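Glutamate--tRNA ligase (PDB 6B1Z) probably attaches glutamate to its cognate tRNA at the expense of ATP, as a glutamyl-tRNA synthetase of class I. Local coordinates at residues Leu26-Thr31 against Leu256-Leu260; Ala32-Tyr36 against Ile73-Pro77. All blocks are in the same frame, centred on the assembly; numbering follows the deposited sequence. Where two conformers were deposited one is given.

Interaction 1 (Leu26-Thr31 against Leu256-Leu260). With EDO (1,2-ethanediol), chain R.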
ATOM      1  N   LEU A  26       1.274   2.249   2.445  1.00 20.60           N
ATOM      2  CA  LEU A  26      -0.005   1.552   2.573  1.00 16.80           C
ATOM      3  C   LEU A  26      -1.134   2.508   2.943  1.00 19.01           C
ATOM      4  O   LEU A  26      -2.249   2.395   2.419  1.00 17.73           O
ATOM      5  CB  LEU A  26       0.111   0.434   3.601  1.00 21.08           C
ATOM      6  CG  LEU A  26      -0.717  -0.822   3.377  1.00 33.98           C
ATOM      7  CD1 LEU A  26      -0.366  -1.468   2.041  1.00 26.53           C
ATOM      8  CD2 LEU A  26      -0.452  -1.784   4.521  1.00 30.43           C
ATOM      9  N   GLY A  27      -0.870   3.456   3.845  1.00 20.75           N
ATOM     10  CA  GLY A  27      -1.886   4.446   4.170  1.00 20.63           C
ATOM     11  C   GLY A  27      -2.349   5.233   2.959  1.00 19.09           C
ATOM     12  O   GLY A  27      -3.536   5.535   2.819  1.00 17.06           O
ATOM     13  N   GLY A  28      -1.421   5.577   2.057  1.00 15.87           N
ATOM     14  CA  GLY A  28      -1.807   6.321   0.871  1.00 15.27           C
ATOM     15  C   GLY A  28      -2.616   5.494  -0.112  1.00 15.10           C
ATOM     16  O   GLY A  28      -3.562   5.990  -0.720  1.00 16.18           O
ATOM     17  N   VAL A  29      -2.262   4.215  -0.266  1.00 16.24           N
ATOM     18  CA  VAL A  29      -3.062   3.312  -1.089  1.00 16.12           C
ATOM     19  C   VAL A  29      -4.477   3.224  -0.551  1.00 13.47           C
ATOM     20  O   VAL A  29      -5.450   3.254  -1.318  1.00 14.96           O
ATOM     21  CB  VAL A  29      -2.408   1.922  -1.136  1.00 16.43           C
ATOM     22  CG1 VAL A  29      -3.322   0.919  -1.871  1.00 17.78           C
ATOM     23  CG2 VAL A  29      -1.037   2.012  -1.803  1.00 18.62           C
ATOM     24  N   ARG A  30      -4.613   3.112   0.776  1.00 15.16           N
ATOM     25  CA  ARG A  30      -5.948   3.014   1.375  1.00 13.13           C
ATOM     26  C   ARG A  30      -6.758   4.276   1.142  1.00 15.55           C
ATOM     27  O   ARG A  30      -7.956   4.199   0.828  1.00 14.96           O
ATOM     28  CB  ARG A  30      -5.872   2.705   2.867  1.00 14.26           C
ATOM     29  CG  ARG A  30      -7.267   2.385   3.461  1.00 18.26           C
ATOM     30  CD  ARG A  30      -7.274   2.221   4.960  1.00 17.74           C
ATOM     31  NE  ARG A  30      -6.749   3.408   5.624  1.00 18.97           N
ATOM     32  CZ  ARG A  30      -6.510   3.489   6.926  1.00 16.02           C
ATOM     33  NH1 ARG A  30      -6.799   2.475   7.742  1.00 16.84           N
ATOM     34  NH2 ARG A  30      -5.988   4.605   7.408  1.00 19.71           N
ATOM     35  N   THR A  31      -6.134   5.445   1.302  1.00 14.22           N
ATOM     36  CA  THR A  31      -6.845   6.694   1.045  1.00 13.80           C
ATOM     37  C   THR A  31      -7.325   6.761  -0.397  1.00 15.67           C
ATOM     38  O   THR A  31      -8.495   7.080  -0.665  1.00 15.20           O
ATOM     39  CB  THR A  31      -5.950   7.882   1.382  1.00 13.35           C
ATOM     40  OG1 THR A  31      -5.737   7.900   2.800  1.00 16.16           O
ATOM     41  CG2 THR A  31      -6.640   9.189   0.941  1.00 16.83           C
ATOM     42  N   LEU A 256      -9.079   9.501   8.220  1.00 16.19           N
ATOM     43  CA  LEU A 256      -8.816   8.086   8.443  1.00 15.72           C
ATOM     44  C   LEU A 256      -7.701   7.894   9.465  1.00 17.22           C
ATOM     45  O   LEU A 256      -6.622   8.482   9.342  1.00 20.48           O
ATOM     46  CB  LEU A 256      -8.437   7.433   7.112  1.00 14.04           C
ATOM     47  CG  LEU A 256      -9.442   7.654   5.978  1.00 15.69           C
ATOM     48  CD1 LEU A 256      -8.833   7.233   4.638  1.00 16.71           C
ATOM     49  CD2 LEU A 256     -10.725   6.858   6.245  1.00 18.32           C
ATOM     50  N   SER A 257      -7.955   7.060  10.464  1.00 19.02           N
ATOM     51  CA  SER A 257      -6.966   6.833  11.511  1.00 20.68           C
ATOM     52  C   SER A 257      -5.764   6.074  10.957  1.00 19.57           C
ATOM     53  O   SER A 257      -5.901   5.219  10.078  1.00 20.26           O
ATOM     54  CB  SER A 257      -7.605   6.067  12.672  1.00 24.09           C
ATOM     55  OG  SER A 257      -8.662   6.845  13.231  1.00 24.22           O
ATOM     56  N   LEU A 258      -4.576   6.400  11.468  1.00 20.80           N
ATOM     57  CA  LEU A 258      -3.354   5.762  10.983  1.00 21.61           C
ATOM     58  C   LEU A 258      -3.400   4.255  11.213  1.00 20.60           C
ATOM     59  O   LEU A 258      -3.921   3.777  12.223  1.00 25.65           O
ATOM     60  CB  LEU A 258      -2.135   6.365  11.691  1.00 27.40           C
ATOM     61  CG  LEU A 258      -1.924   7.859  11.419  1.00 29.69           C
ATOM     62  CD1 LEU A 258      -0.767   8.399  12.254  1.00 44.12           C
ATOM     63  CD2 LEU A 258      -1.687   8.118   9.944  1.00 31.54           C
ATOM     64  N   ILE A 259      -2.859   3.512  10.247  1.00 19.93           N
ATOM     65  CA  ILE A 259      -2.728   2.065  10.367  1.00 18.60           C
ATOM     66  C   ILE A 259      -1.750   1.750  11.487  1.00 20.37           C
ATOM     67  O   ILE A 259      -0.678   2.360  11.588  1.00 24.29           O
ATOM     68  CB  ILE A 259      -2.275   1.468   9.029  1.00 17.04           C
ATOM     69  CG1 ILE A 259      -3.322   1.755   7.943  1.00 17.55           C
ATOM     70  CG2 ILE A 259      -2.002  -0.034   9.176  1.00 18.44           C
ATOM     71  CD1 ILE A 259      -2.857   1.490   6.523  1.00 18.10           C
ATOM     72  N   LEU A 260      -2.120   0.805  12.339  1.00 18.15           N
ATOM     73  CA  LEU A 260      -1.328   0.487  13.515  1.00 20.67           C
ATOM     74  C   LEU A 260      -0.314  -0.627  13.232  1.00 20.26           C
ATOM     75  O   LEU A 260      -0.440  -1.402  12.277  1.00 21.51           O
ATOM     76  CB  LEU A 260      -2.250   0.097  14.670  1.00 21.25           C
ATOM     77  CG  LEU A 260      -3.285   1.164  15.032  1.00 23.97           C
ATOM     78  CD1 LEU A 260      -4.217   0.640  16.096  1.00 26.33           C
ATOM     79  CD2 LEU A 260      -2.602   2.438  15.506  1.00 26.32           C
TER
HETATM   80  C1  EDO R 617      -9.639   4.425   9.327  1.00 20.67           C
HETATM   81  O1  EDO R 617     -10.177   5.361  10.278  1.00 23.28           O
HETATM   82  C2  EDO R 617      -9.853   3.014   9.859  1.00 19.62           C
HETATM   83  O2  EDO R 617      -9.014   2.848  11.012  1.00 24.60           O
HETATM   84  O   HOH W   1      -6.381   2.429  10.669  1.00 20.27           O
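Arg30 carries the polar part of this contact, its guanidinium reaching from helix 26-41 to the backbone of 256-260. Arg30 NH2 donates to Ser257 O at 2.7 Å; the bond is fairly straight (161°), and the oxygen lies close to the guanidinium plane. Water 1 braces the pair, accepting from Arg30 NH1 at 3.0 Å and donating to Ser257 O at 2.9 Å, while NH1 has a further acceptor in Leu314 O. Extended at chi1 and chi2, the arginine bends at chi3 (57°), which lays the flat group between Ile259 CG1, 3.6 Å from Arg30 NH1, and C1 of a 1,2-ethanediol over the opposite face. The diol, probably from the crystallisation liquor, accepts from Ser257 N through its O1 (2.8 Å). Leu26 CB and Ile259 CD1 form an apolar pair at 4.3 Å. The same Ile259 methyl packs on the helix backbone, 3.9 Å from Gly27 N, and Leu256 CD1 on the hydroxyl Thr31 OG1 at 3.7 Å. Leu26, Gly27 and Gly28 fit the end of the class I HIGH-type signature. The loop leaves strand 252-256, and Ile259 pairs through its backbone with Leu268, in a KMSKS-like sequence; helix 304-312 covers Leu26 and Arg30 through Val311.

Interaction 2 (Ala32-Tyr36 against Ile73-Pro77)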
ATOM      1  N   ALA A  32      -6.436   6.449  -1.349  1.00 15.52           N
ATOM      2  CA  ALA A  32      -6.834   6.424  -2.751  1.00 13.96           C
ATOM      3  C   ALA A  32      -7.981   5.446  -2.989  1.00 15.74           C
ATOM      4  O   ALA A  32      -8.927   5.764  -3.717  1.00 15.35           O
ATOM      5  CB  ALA A  32      -5.633   6.054  -3.636  1.00 15.06           C
ATOM      6  N   LEU A  33      -7.918   4.256  -2.377  1.00 14.03           N
ATOM      7  CA  LEU A  33      -8.976   3.268  -2.549  1.00 12.33           C
ATOM      8  C   LEU A  33     -10.307   3.786  -2.033  1.00 16.35           C
ATOM      9  O   LEU A  33     -11.336   3.654  -2.708  1.00 17.91           O
ATOM     10  CB  LEU A  33      -8.601   1.963  -1.846  1.00 15.79           C
ATOM     11  CG  LEU A  33      -9.706   0.906  -1.820  1.00 20.02           C
ATOM     12  CD1 LEU A  33     -10.047   0.379  -3.220  1.00 18.34           C
ATOM     13  CD2 LEU A  33      -9.307  -0.232  -0.913  1.00 20.89           C
ATOM     14  N   TYR A  34     -10.311   4.369  -0.829  1.00 16.12           N
ATOM     15  CA  TYR A  34     -11.575   4.861  -0.285  1.00 14.24           C
ATOM     16  C   TYR A  34     -12.114   6.038  -1.103  1.00 16.87           C
ATOM     17  O   TYR A  34     -13.337   6.160  -1.266  1.00 18.41           O
ATOM     18  CB  TYR A  34     -11.413   5.215   1.201  1.00 15.30           C
ATOM     19  CG  TYR A  34     -11.251   4.026   2.150  1.00 15.83           C
ATOM     20  CD1 TYR A  34     -11.360   2.698   1.710  1.00 15.45           C
ATOM     21  CD2 TYR A  34     -10.989   4.234   3.496  1.00 17.97           C
ATOM     22  CE1 TYR A  34     -11.202   1.631   2.598  1.00 16.90           C
ATOM     23  CE2 TYR A  34     -10.839   3.173   4.387  1.00 20.20           C
ATOM     24  CZ  TYR A  34     -10.941   1.879   3.936  1.00 17.54           C
ATOM     25  OH  TYR A  34     -10.797   0.856   4.831  1.00 19.21           O
ATOM     26  N   ASP A  35     -11.232   6.899  -1.635  1.00 16.25           N
ATOM     27  CA  ASP A  35     -11.652   7.899  -2.623  1.00 15.73           C
ATOM     28  C   ASP A  35     -12.376   7.253  -3.797  1.00 17.40           C
ATOM     29  O   ASP A  35     -13.462   7.690  -4.206  1.00 18.01           O
ATOM     30  CB  ASP A  35     -10.438   8.649  -3.176  1.00 16.09           C
ATOM     31  CG  ASP A  35      -9.926   9.726  -2.274  1.00 19.13           C
ATOM     32  OD1 ASP A  35     -10.744  10.446  -1.654  1.00 17.82           O
ATOM     33  OD2 ASP A  35      -8.675   9.882  -2.224  1.00 17.07           O
ATOM     34  N   TYR A  36     -11.738   6.241  -4.392  1.00 16.17           N
ATOM     35  CA  TYR A  36     -12.275   5.588  -5.580  1.00 16.84           C
ATOM     36  C   TYR A  36     -13.605   4.914  -5.280  1.00 18.49           C
ATOM     37  O   TYR A  36     -14.593   5.104  -6.003  1.00 19.39           O
ATOM     38  CB  TYR A  36     -11.248   4.573  -6.082  1.00 16.14           C
ATOM     39  CG  TYR A  36     -11.603   3.880  -7.378  1.00 17.06           C
ATOM     40  CD1 TYR A  36     -11.549   4.556  -8.590  1.00 18.18           C
ATOM     41  CD2 TYR A  36     -11.977   2.541  -7.388  1.00 18.34           C
ATOM     42  CE1 TYR A  36     -11.861   3.919  -9.772  1.00 18.63           C
ATOM     43  CE2 TYR A  36     -12.291   1.896  -8.563  1.00 18.98           C
ATOM     44  CZ  TYR A  36     -12.238   2.592  -9.759  1.00 20.75           C
ATOM     45  OH  TYR A  36     -12.560   1.950 -10.938  1.00 24.86           O
ATOM     46  N   ILE A  73      -3.501  -1.560  -9.554  1.00 19.76           N
ATOM     47  CA  ILE A  73      -4.636  -1.915  -8.709  1.00 20.33           C
ATOM     48  C   ILE A  73      -5.968  -1.799  -9.447  1.00 29.13           C
ATOM     49  O   ILE A  73      -6.939  -2.471  -9.078  1.00 31.47           O
ATOM     50  CB  ILE A  73      -4.609  -1.038  -7.449  1.00 23.27           C
ATOM     51  CG1 ILE A  73      -3.339  -1.314  -6.638  1.00 27.04           C
ATOM     52  CG2 ILE A  73      -5.846  -1.260  -6.610  1.00 27.97           C
ATOM     53  CD1 ILE A  73      -2.991  -0.189  -5.678  1.00 31.42           C
ATOM     54  N   GLY A  74      -6.035  -0.986 -10.494  1.00 25.05           N
ATOM     55  CA  GLY A  74      -7.262  -0.836 -11.253  1.00 30.09           C
ATOM     56  C   GLY A  74      -8.130   0.336 -10.835  1.00 29.45           C
ATOM     57  O   GLY A  74      -9.361   0.237 -10.898  1.00 30.50           O
ATOM     58  N   MET A  75      -7.525   1.463 -10.417  1.00 25.95           N
ATOM     59  CA  MET A  75      -8.253   2.648  -9.952  0.56 26.94           C
ATOM     60  C   MET A  75      -7.759   3.875 -10.723  1.00 37.02           C
ATOM     61  O   MET A  75      -7.068   4.729 -10.153  1.00 34.57           O
ATOM     62  CB  MET A  75      -8.072   2.858  -8.454  0.56 28.55           C
ATOM     63  CG  MET A  75      -8.326   1.649  -7.605  0.56 26.38           C
ATOM     64  SD  MET A  75      -8.303   2.102  -5.860  0.56 33.66           S
ATOM     65  CE  MET A  75      -6.589   2.564  -5.595  0.56 25.72           C
ATOM     66  N   VAL A  76      -8.129   3.975 -11.994  1.00 27.13           N
ATOM     67  CA  VAL A  76      -7.626   5.036 -12.873  1.00 28.68           C
ATOM     68  C   VAL A  76      -8.410   6.321 -12.612  1.00 26.33           C
ATOM     69  O   VAL A  76      -9.653   6.303 -12.647  1.00 24.19           O
ATOM     70  CB  VAL A  76      -7.738   4.618 -14.333  1.00 28.57           C
ATOM     71  CG1 VAL A  76      -7.215   5.722 -15.239  1.00 28.14           C
ATOM     72  CG2 VAL A  76      -6.984   3.300 -14.589  1.00 31.58           C
ATOM     73  N   PRO A  77      -7.733   7.446 -12.381  1.00 23.76           N
ATOM     74  CA  PRO A  77      -8.446   8.703 -12.147  1.00 20.19           C
ATOM     75  C   PRO A  77      -9.260   9.150 -13.354  1.00 18.45           C
ATOM     76  O   PRO A  77      -8.874   8.955 -14.510  1.00 23.18           O
ATOM     77  CB  PRO A  77      -7.316   9.697 -11.849  1.00 21.64           C
ATOM     78  CG  PRO A  77      -6.164   8.839 -11.398  1.00 21.44           C
ATOM     79  CD  PRO A  77      -6.280   7.584 -12.189  1.00 24.51           C
TER
HETATM   80  O   HOH W   2     -10.453   2.389 -12.897  1.00 28.88           O
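Water 2 is gripped by three groups and ties Tyr36 to the 73-77 turn. It lies 2.9 Å from Tyr36 OH, donates to Gly74 O at 3.1 Å and accepts from Val76 N at 3.0 Å, so the phenol is linked to two backbone groups of the turn although no direct hydrogen bond joins the two segments. The rest of the contact is built round Met75, which has two conformers; in one of them its side chain lies across the Tyr36 ring. Met75 CB then sits almost on the ring normal, 3.9 Å from the centroid of Tyr36, a CH-pi contact over the face. Met75 CG lies over the same face nearer its CD2 side, 3.8 Å from Tyr36 CD2, and the sulfur follows obliquely as a Met-aromatic contact. With CG of Tyr36 anti to the backbone N, chi1 -175° carries the ring out from the helix, with one face against the Met75 chain. Beyond the ring Met75 in this conformer bends at chi3 (-67°) and runs on to the helix: SD packs 3.6 Å from Leu33 CD1, and the terminal CE reaches Ala32 CB at 4.1 Å. Gly74, with phi of 95°, is the C-prime residue of the Schellman motif that ends helix 62-73, and Met75 N returns to Leu70 O; the reversal swings Met75 toward helix 26-41. Helix 327-333 adjoins this cluster, its Met327 touching Leu33, Tyr36 and Met75, while helix 304-312 packs on Leu33 and strand 13-16 meets Ala32 through Phe16.

Overall arrangement
Both interactions use helix 26-41 of the catalytic domain: interaction 1 takes its first turns and interaction 2 the following ones, with centres 14 Å apart. They meet directly where Leu256 CD2 packs 3.8 Å from Tyr34 CD2 and where Val29 CG1 lies 4.0 Å from Ile73 CD1. Helix 304-312 borders both contacts. By sequence, the elements that interaction 1 brings together are consistent with the HIGH and KMSKS signatures, which in class I synthetases serve ATP. The Leu256 side chain is about 11 Å from a bound magnesium ion, too far for contact, so it is no ligand of the metal. Interaction 2 instead packs the middle of the helix against the loop that follows helix 62-73.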